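PDB 6LR3: macrophage migration inhibitory factor from Oncomelania hupensis, which belongs to the macrophage migration inhibitory factor family, whose small alpha/beta subunits assemble here as a trimer. Local coordinates for residues I48-D53 and R94-F99; P56-T61 and L88-E93. All coordinates share one frame; numbering follows the deposited sequence.

Contact 1 (I48-D53 and R94-F99); sequences IMMGGD and RIVIRF. With SO4 (sulfate ion), chain M.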
loop_
_atom_site.group_PDB
_atom_site.type_symbol
_atom_site.label_atom_id
_atom_site.label_comp_id
_atom_site.label_asym_id
_atom_site.label_seq_id
_atom_site.Cartn_x
_atom_site.Cartn_y
_atom_site.Cartn_z
ATOM N N ILE B 48 9.700 5.260 -8.267
ATOM C CA ILE B 48 9.263 3.952 -8.772
ATOM C C ILE B 48 9.903 3.757 -10.142
ATOM O O ILE B 48 9.805 4.645 -11.009
ATOM C CB ILE B 48 7.729 3.820 -8.775
ATOM C CG1 ILE B 48 7.320 2.426 -9.232
ATOM C CG2 ILE B 48 7.030 4.914 -9.598
ATOM C CD1 ILE B 48 5.844 2.157 -8.948
ATOM N N MET B 49 10.663 2.677 -10.246
ATOM C CA MET B 49 11.271 2.274 -11.519
ATOM C C MET B 49 10.603 0.990 -11.975
ATOM O O MET B 49 10.055 0.230 -11.143
ATOM C CB MET B 49 12.791 2.191 -11.453
ATOM C CG MET B 49 13.339 1.040 -10.745
ATOM S SD MET B 49 15.127 0.647 -11.202
ATOM C CE MET B 49 15.890 2.253 -11.039
ATOM N N MET B 50 10.590 0.796 -13.285
ATOM C CA MET B 50 9.983 -0.381 -13.908
ATOM C C MET B 50 10.967 -0.878 -14.961
ATOM O O MET B 50 11.470 -0.046 -15.732
ATOM C CB MET B 50 8.654 0.015 -14.554
ATOM C CG MET B 50 7.933 -1.140 -15.183
ATOM S SD MET B 50 6.542 -0.497 -16.132
ATOM C CE MET B 50 5.746 -2.034 -16.583
ATOM N N GLY B 51 11.239 -2.169 -14.967
ATOM C CA GLY B 51 12.141 -2.763 -15.978
ATOM C C GLY B 51 13.557 -2.277 -15.806
ATOM O O GLY B 51 14.321 -2.316 -16.785
ATOM N N GLY B 52 13.911 -1.788 -14.619
ATOM C CA GLY B 52 15.248 -1.243 -14.332
ATOM C C GLY B 52 15.454 0.121 -14.966
ATOM O O GLY B 52 16.600 0.568 -15.005
ATOM N N ASP B 53 14.406 0.786 -15.441
ATOM C CA ASP B 53 14.632 2.136 -16.014
ATOM C C ASP B 53 13.562 3.110 -15.525
ATOM O O ASP B 53 12.526 2.690 -14.949
ATOM C CB ASP B 53 14.766 2.080 -17.529
ATOM C CG ASP B 53 13.456 1.835 -18.220
ATOM O OD1 ASP B 53 12.521 2.603 -17.942
ATOM O OD2 ASP B 53 13.392 0.886 -19.025
ATOM N N ARG B 94 3.695 0.561 -19.998
ATOM C CA ARG B 94 4.372 0.985 -18.759
ATOM C C ARG B 94 3.339 1.113 -17.635
ATOM O O ARG B 94 3.608 1.835 -16.643
ATOM C CB ARG B 94 5.147 2.273 -18.991
ATOM C CG ARG B 94 6.307 2.105 -19.955
ATOM C CD ARG B 94 7.472 1.372 -19.337
ATOM N NE ARG B 94 8.159 2.216 -18.364
ATOM C CZ ARG B 94 9.254 1.844 -17.715
ATOM N NH1 ARG B 94 9.775 0.655 -17.924
ATOM N NH2 ARG B 94 9.813 2.647 -16.832
ATOM N N ILE B 95 2.193 0.454 -17.781
ATOM C CA ILE B 95 1.093 0.539 -16.769
ATOM C C ILE B 95 0.748 -0.863 -16.278
ATOM O O ILE B 95 0.431 -1.713 -17.091
ATOM C CB ILE B 95 -0.155 1.230 -17.342
ATOM C CG1 ILE B 95 0.176 2.616 -17.878
ATOM C CG2 ILE B 95 -1.268 1.272 -16.315
ATOM C CD1 ILE B 95 -0.917 3.217 -18.749
ATOM N N VAL B 96 0.727 -1.012 -14.959
ATOM C CA VAL B 96 0.231 -2.234 -14.288
ATOM C C VAL B 96 -0.789 -1.785 -13.244
ATOM O O VAL B 96 -0.543 -0.818 -12.535
ATOM C CB VAL B 96 1.374 -3.039 -13.670
ATOM C CG1 VAL B 96 0.865 -4.132 -12.743
ATOM C CG2 VAL B 96 2.250 -3.632 -14.761
ATOM N N ILE B 97 -1.902 -2.470 -13.163
ATOM C CA ILE B 97 -2.990 -2.158 -12.198
ATOM C C ILE B 97 -3.360 -3.440 -11.461
ATOM O O ILE B 97 -3.607 -4.448 -12.099
ATOM C CB ILE B 97 -4.212 -1.531 -12.892
ATOM C CG1 ILE B 97 -3.841 -0.329 -13.760
ATOM C CG2 ILE B 97 -5.260 -1.199 -11.846
ATOM C CD1 ILE B 97 -4.904 0.069 -14.767
ATOM N N ARG B 98 -3.391 -3.380 -10.142
ATOM C CA ARG B 98 -3.828 -4.503 -9.303
ATOM C C ARG B 98 -5.196 -4.153 -8.727
ATOM O O ARG B 98 -5.389 -3.076 -8.163
ATOM C CB ARG B 98 -2.829 -4.784 -8.195
ATOM C CG ARG B 98 -3.250 -5.890 -7.254
ATOM C CD ARG B 98 -2.197 -6.139 -6.210
ATOM N NE ARG B 98 -2.825 -6.944 -5.193
ATOM C CZ ARG B 98 -2.628 -6.855 -3.899
ATOM N NH1 ARG B 98 -1.705 -6.056 -3.399
ATOM N NH2 ARG B 98 -3.383 -7.582 -3.086
ATOM N N PHE B 99 -6.116 -5.098 -8.858
ATOM C CA PHE B 99 -7.488 -5.029 -8.325
ATOM C C PHE B 99 -7.501 -5.836 -7.025
ATOM O O PHE B 99 -7.111 -6.987 -7.015
ATOM C CB PHE B 99 -8.459 -5.508 -9.395
ATOM C CG PHE B 99 -8.441 -4.618 -10.613
ATOM C CD1 PHE B 99 -9.276 -3.519 -10.673
ATOM C CD2 PHE B 99 -7.546 -4.836 -11.641
ATOM C CE1 PHE B 99 -9.240 -2.672 -11.776
ATOM C CE2 PHE B 99 -7.515 -3.983 -12.736
ATOM C CZ PHE B 99 -8.357 -2.905 -12.796
HETATM S S SO4 M . -2.748 -5.369 0.100
HETATM O O1 SO4 M . -1.636 -5.368 -0.818
HETATM O O2 SO4 M . -2.275 -4.936 1.408
HETATM O O3 SO4 M . -3.304 -6.641 0.183
HETATM O O4 SO4 M . -3.697 -4.405 -0.359
#
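The guanidinium of Arg94 carries Met50 CB on one face, 3.3 Å off the plane and nearer its margin than its centre, while Asp53 O lies at its edge, in plane. Asp53 OD1 approaches obliquely, with the carboxylate and guanidinium planes only 21° apart, and closes a salt bridge to Arg94 NH2 at 2.9 Å. All these partners belong to a type I' beta turn, Met50 to Asp53, which begins on the last residue of strand 48-50 of the MIF fold; Gly51 and Gly52 supply its two positive-phi corners. The turn is closed by the backbone bond from Asp53 N to Met50 O, and the same oxygen takes Arg94 NH1 at 2.9 Å. The two donors come from opposite faces of the carbonyl plane, Arg94 NH1 standing well above it, 65° out. Bonds from Arg94 NH2 to Met50 O and to Asp53 O are weak. Asn55 O and Pro56 O take further bonds from Arg94 NH2 and NE, so the arginine gathers several carbonyls of the turn and the chain after it; bends at chi2 and chi3 fold it back to them. With CG anti to the backbone N (chi1 -178°) and an extended chain beyond, Met50 runs past Arg94 in the opposite direction, placing Met50 SD 3.7 Å from Arg94 CA and Met50 CE 4.3 Å from Val96 CG2. Residues 48-50 and 96-98 pair antiparallel with backbone of the second subunit, so that beta structure continues across the interface. Farther along, Arg98, its NH1 salt-bridged to Glu63 of the second subunit, meets a sulfate, probably from the crystallisation liquor, that also binds Arg98 of the other two subunits; Arg98 NH1 reaches SO4 O1 at 2.7 Å, in the guanidinium plane and at its edge.

Contact 2 (P56-T61 and L88-E93); sequences PCVFAT and LNVRRE. Unlike the reference sequence in segment 88-93: Asn89 (reference Lys), Val90 (reference Ile).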
loop_
_atom_site.group_PDB
_atom_site.type_symbol
_atom_site.label_atom_id
_atom_site.label_comp_id
_atom_site.label_asym_id
_atom_site.label_seq_id
_atom_site.Cartn_x
_atom_site.Cartn_y
_atom_site.Cartn_z
ATOM N N PRO B 56 8.643 6.926 -17.904
ATOM C CA PRO B 56 7.380 7.089 -17.187
ATOM C C PRO B 56 6.706 5.727 -17.032
ATOM O O PRO B 56 6.702 4.915 -17.957
ATOM C CB PRO B 56 6.567 8.020 -18.099
ATOM C CG PRO B 56 7.646 8.861 -18.748
ATOM C CD PRO B 56 8.756 7.867 -19.023
ATOM N N CYS B 57 6.179 5.490 -15.844
ATOM C CA CYS B 57 5.456 4.257 -15.533
ATOM C C CYS B 57 4.393 4.542 -14.475
ATOM O O CYS B 57 4.426 5.577 -13.819
ATOM C CB CYS B 57 6.409 3.153 -15.073
ATOM S SG CYS B 57 7.149 3.437 -13.454
ATOM N N VAL B 58 3.466 3.617 -14.357
ATOM C CA VAL B 58 2.394 3.649 -13.316
ATOM C C VAL B 58 2.212 2.245 -12.781
ATOM O O VAL B 58 2.028 1.323 -13.569
ATOM C CB VAL B 58 1.042 4.123 -13.881
ATOM C CG1 VAL B 58 -0.021 4.059 -12.795
ATOM C CG2 VAL B 58 1.135 5.497 -14.513
ATOM N N PHE B 59 2.177 2.132 -11.465
ATOM C CA PHE B 59 1.570 0.988 -10.769
ATOM C C PHE B 59 0.410 1.546 -9.977
ATOM O O PHE B 59 0.617 2.394 -9.100
ATOM C CB PHE B 59 2.566 0.268 -9.863
ATOM C CG PHE B 59 1.894 -0.801 -9.049
ATOM C CD1 PHE B 59 1.206 -1.812 -9.679
ATOM C CD2 PHE B 59 1.940 -0.797 -7.664
ATOM C CE1 PHE B 59 0.550 -2.791 -8.956
ATOM C CE2 PHE B 59 1.296 -1.781 -6.932
ATOM C CZ PHE B 59 0.603 -2.784 -7.587
ATOM N N ALA B 60 -0.799 1.090 -10.285
ATOM C CA ALA B 60 -1.999 1.584 -9.596
ATOM C C ALA B 60 -2.706 0.409 -8.924
ATOM O O ALA B 60 -2.557 -0.734 -9.405
ATOM C CB ALA B 60 -2.907 2.303 -10.551
ATOM N N THR B 61 -3.454 0.696 -7.874
ATOM C CA THR B 61 -4.274 -0.312 -7.189
ATOM C C THR B 61 -5.703 0.221 -7.054
ATOM O O THR B 61 -5.922 1.422 -6.857
ATOM C CB THR B 61 -3.669 -0.760 -5.858
ATOM O OG1 THR B 61 -3.673 0.321 -4.934
ATOM C CG2 THR B 61 -2.257 -1.286 -6.015
ATOM N N LEU B 88 -1.029 11.350 -17.945
ATOM C CA LEU B 88 0.350 11.155 -17.446
ATOM C C LEU B 88 1.341 10.994 -18.589
ATOM O O LEU B 88 2.536 10.963 -18.300
ATOM C CB LEU B 88 0.401 9.948 -16.507
ATOM C CG LEU B 88 -0.642 9.937 -15.375
ATOM C CD1 LEU B 88 -0.499 8.744 -14.495
ATOM C CD2 LEU B 88 -0.554 11.197 -14.557
ATOM N N ASN B 89 0.872 10.820 -19.817
ATOM C CA ASN B 89 1.730 10.551 -20.994
ATOM C C ASN B 89 2.592 9.330 -20.706
ATOM O O ASN B 89 3.793 9.339 -21.020
ATOM C CB ASN B 89 2.556 11.786 -21.337
ATOM C CG ASN B 89 1.657 12.887 -21.843
ATOM O OD1 ASN B 89 0.964 12.693 -22.840
ATOM N ND2 ASN B 89 1.712 14.049 -21.225
ATOM N N VAL B 90 1.990 8.305 -20.114
ATOM C CA VAL B 90 2.662 7.009 -19.900
ATOM C C VAL B 90 2.188 6.088 -21.013
ATOM O O VAL B 90 0.992 6.117 -21.366
ATOM C CB VAL B 90 2.331 6.485 -18.497
ATOM C CG1 VAL B 90 2.916 5.127 -18.237
ATOM C CG2 VAL B 90 2.889 7.420 -17.438
ATOM N N ARG B 91 3.100 5.289 -21.562
ATOM C CA ARG B 91 2.716 4.287 -22.576
ATOM C C ARG B 91 1.914 3.176 -21.918
ATOM O O ARG B 91 2.171 2.840 -20.708
ATOM C CB ARG B 91 3.978 3.737 -23.211
ATOM C CG ARG B 91 4.660 4.775 -24.103
ATOM C CD ARG B 91 6.124 4.536 -24.423
ATOM N NE ARG B 91 6.664 3.218 -24.208
ATOM C CZ ARG B 91 7.642 2.909 -23.362
ATOM N NH1 ARG B 91 8.227 3.834 -22.600
ATOM N NH2 ARG B 91 8.005 1.642 -23.267
ATOM N N ARG B 92 0.998 2.573 -22.662
ATOM C CA ARG B 92 0.175 1.464 -22.136
ATOM C C ARG B 92 1.087 0.344 -21.622
ATOM O O ARG B 92 0.730 -0.282 -20.595
ATOM C CB ARG B 92 -0.794 0.939 -23.190
ATOM C CG ARG B 92 -1.950 0.170 -22.604
ATOM C CD ARG B 92 -2.904 -0.345 -23.660
ATOM N NE ARG B 92 -3.534 0.756 -24.386
ATOM C CZ ARG B 92 -4.626 1.399 -24.019
ATOM N NH1 ARG B 92 -5.264 1.106 -22.903
ATOM N NH2 ARG B 92 -5.086 2.377 -24.784
ATOM N N GLU B 93 2.238 0.108 -22.259
ATOM C CA GLU B 93 3.142 -0.988 -21.847
ATOM C C GLU B 93 3.977 -0.582 -20.636
ATOM O O GLU B 93 4.898 -1.357 -20.271
ATOM C CB GLU B 93 4.023 -1.432 -23.030
ATOM C CG GLU B 93 4.989 -0.361 -23.493
ATOM C CD GLU B 93 4.492 0.486 -24.660
ATOM O OE1 GLU B 93 3.244 0.700 -24.838
ATOM O OE2 GLU B 93 5.383 0.993 -25.387
HETATM O O HOH W 1 5.902 5.464 -20.566
#
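Val90 presses its two methyls against residues 56-58, where the chain enters strand 58-64, from the loop that leaves helix 70-88. Val90 CG2 fits between Pro56 and Val58, 3.8 Å from Pro56 CB and 3.9 Å from Val58 CG2. The other branch, Val90 CG1, turned anti to the backbone N (chi1 177°), rests on the chain between those two residues, 3.8 Å from Cys57 CA. Val58 CG2 in turn projects between Val90 and Leu88, meeting Leu88 CD1 at 3.6 Å where the two side chains cross at about a right angle. Phe84 of the helix also touches Val58, so the helix and its exit loop close over this sheet face together, the alpha-on-beta layering of the MIF fold. Asn89, with positive phi, is where the chain leaves the helix; Asn89 and Val90 both differ from the reference sequence. Beyond the apolar patch a water accepts a hydrogen bond from Arg91 N, its oxygen 3.0 Å away, and donates one to Pro56 O. No direct hydrogen bond crosses between the segments: apolar packing, with a water bridge at its margin, makes the contact, which implies nondirectional van der Waals attraction that depends chiefly on complementary shape.

From the N terminus, the chain first lays down strands 3-8 and 39-43 and the helix between them, then enters contact 1 at 48-53 and contact 2 at 56-61. Helix 70-88 follows, and its exit loop, 88-93, closes the inner loop by returning to 56-61. The next residues, 94-99, close the outer loop on 48-53, so the two contacts nest without crossing. Their centres are about 7 Å apart, and strands 58-64 and 95-101 join them as parallel neighbours, with probable hydrogen bonds such as Arg98 N to Ala60 O. Contact 2 ties the end of helix 70-88 and its exit loop to the sheet; contact 1 ties strand 95-101, outermost in this chain's own sheet, to the turn, and both touch the second subunit.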